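Local coordinates for DNA replication protein DnaC (Aquifex aeolicus, PDB 3ECC), which loads the replicative helicase during initiation of bacterial DNA replication and probably binds ATP as an AAA-type P-loop ATPase, at residues Lys39-Val44 with Val56-Ala61. Sequence-based numbering, arbitrary orientation.
Sequences KGLTFV and VATLKA
Within 56-61, Thr-58 alone touches segment 39-44, meeting two side chains. Its methyl CG2 lies 4.1 Å from CD1 of Leu-41. Its hydroxyl OG1 sits 4.2 Å from CZ of Phe-43, at the far end of the ring, and comes at an oblique angle. Both are loose van der Waals contacts. The rotation of Thr-58 sorts its two branches: CG2 is anti to the backbone N and goes to leucine, while OG1 stands beside that N (chi1 -50°). From there OG1 hydrogen-bonds to the carbonyl O of Leu-54, one turn back in the helix. The buried hydroxyl is thus satisfied within its own helix. Ile-26 and Val-30 of helix 17-31 and Ile-137 of strand 136-141 also pack on Thr-58. Leu-41 and Phe-43 point from the same face of the strand, which is held in the parallel sheet partly by backbone bonds of both residues to Ile-138. The strand leads into the P-loop, whose Lys-51 and Thr-52 begin the helix. The side chain of Phe-43 is about 4 Å from that of Lys-51, which binds ADP. With no bond between the segments, this small contact probably rests on shape and dispersion alone.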
# COMPACT_ATOMS: atom_id res chain seq x y z
N LYS A 39 -9.25 -5.24 -5.59
CA LYS A 39 -8.44 -6.02 -4.67
C LYS A 39 -7.02 -5.51 -4.71
O LYS A 39 -6.51 -5.17 -5.78
CB LYS A 39 -8.46 -7.50 -5.03
CG LYS A 39 -9.80 -8.19 -4.79
CD LYS A 39 -9.66 -9.71 -4.83
CE LYS A 39 -9.30 -10.19 -6.22
NZ LYS A 39 -8.96 -11.64 -6.26
N GLY A 40 -6.38 -5.45 -3.55
CA GLY A 40 -5.00 -5.03 -3.49
C GLY A 40 -4.18 -6.01 -2.67
O GLY A 40 -4.62 -7.12 -2.40
N LEU A 41 -2.99 -5.57 -2.28
CA LEU A 41 -2.12 -6.36 -1.42
C LEU A 41 -1.64 -5.49 -0.28
O LEU A 41 -1.53 -4.28 -0.41
CB LEU A 41 -0.91 -6.89 -2.20
CG LEU A 41 -1.17 -7.64 -3.51
CD1 LEU A 41 0.10 -7.74 -4.33
CD2 LEU A 41 -1.77 -9.03 -3.24
N THR A 42 -1.37 -6.13 0.85
CA THR A 42 -0.84 -5.46 2.02
C THR A 42 0.46 -6.11 2.46
O THR A 42 0.50 -7.29 2.79
CB THR A 42 -1.85 -5.48 3.17
OG1 THR A 42 -3.11 -4.95 2.72
CG2 THR A 42 -1.35 -4.65 4.35
N PHE A 43 1.53 -5.32 2.45
CA PHE A 43 2.86 -5.81 2.81
C PHE A 43 3.22 -5.35 4.22
O PHE A 43 3.28 -4.15 4.49
CB PHE A 43 3.91 -5.30 1.84
CG PHE A 43 3.70 -5.74 0.42
CD1 PHE A 43 4.21 -6.95 -0.02
CD2 PHE A 43 3.01 -4.94 -0.47
CE1 PHE A 43 4.04 -7.36 -1.32
CE2 PHE A 43 2.83 -5.34 -1.79
CZ PHE A 43 3.34 -6.55 -2.21
N VAL A 44 3.45 -6.31 5.10
CA VAL A 44 3.78 -6.02 6.48
C VAL A 44 5.18 -6.55 6.77
O VAL A 44 5.63 -7.49 6.13
CB VAL A 44 2.76 -6.67 7.44
CG1 VAL A 44 2.87 -6.08 8.83
CG2 VAL A 44 1.35 -6.47 6.91
N VAL A 56 6.48 -1.41 -5.63
CA VAL A 56 6.80 -0.70 -6.86
C VAL A 56 6.86 -1.68 -8.02
O VAL A 56 6.38 -1.39 -9.13
CB VAL A 56 8.13 0.09 -6.74
CG1 VAL A 56 8.47 0.76 -8.06
CG2 VAL A 56 8.02 1.14 -5.64
N ALA A 57 7.41 -2.87 -7.75
CA ALA A 57 7.43 -3.97 -8.72
C ALA A 57 6.02 -4.32 -9.19
O ALA A 57 5.76 -4.42 -10.39
CB ALA A 57 8.12 -5.19 -8.12
N THR A 58 5.11 -4.51 -8.23
CA THR A 58 3.73 -4.86 -8.53
C THR A 58 3.07 -3.79 -9.39
O THR A 58 2.35 -4.09 -10.35
CB THR A 58 2.90 -5.09 -7.25
OG1 THR A 58 3.60 -5.98 -6.38
CG2 THR A 58 1.55 -5.69 -7.58
N LEU A 59 3.35 -2.53 -9.07
CA LEU A 59 2.75 -1.41 -9.78
C LEU A 59 3.18 -1.39 -11.25
O LEU A 59 2.38 -1.09 -12.14
CB LEU A 59 3.11 -0.09 -9.08
CG LEU A 59 2.64 1.24 -9.69
CD1 LEU A 59 1.13 1.28 -9.78
CD2 LEU A 59 3.16 2.41 -8.87
N LYS A 60 4.46 -1.71 -11.48
CA LYS A 60 5.04 -1.76 -12.83
C LYS A 60 4.53 -2.97 -13.61
O LYS A 60 4.18 -2.85 -14.78
CB LYS A 60 6.56 -1.82 -12.75
CG LYS A 60 7.26 -0.48 -12.87
CD LYS A 60 8.76 -0.62 -12.55
CE LYS A 60 9.47 -1.62 -13.48
NZ LYS A 60 9.60 -1.14 -14.90
N ALA A 61 4.50 -4.12 -12.94
CA ALA A 61 4.06 -5.36 -13.57
C ALA A 61 2.63 -5.24 -14.09
O ALA A 61 2.33 -5.67 -15.20
CB ALA A 61 4.18 -6.52 -12.61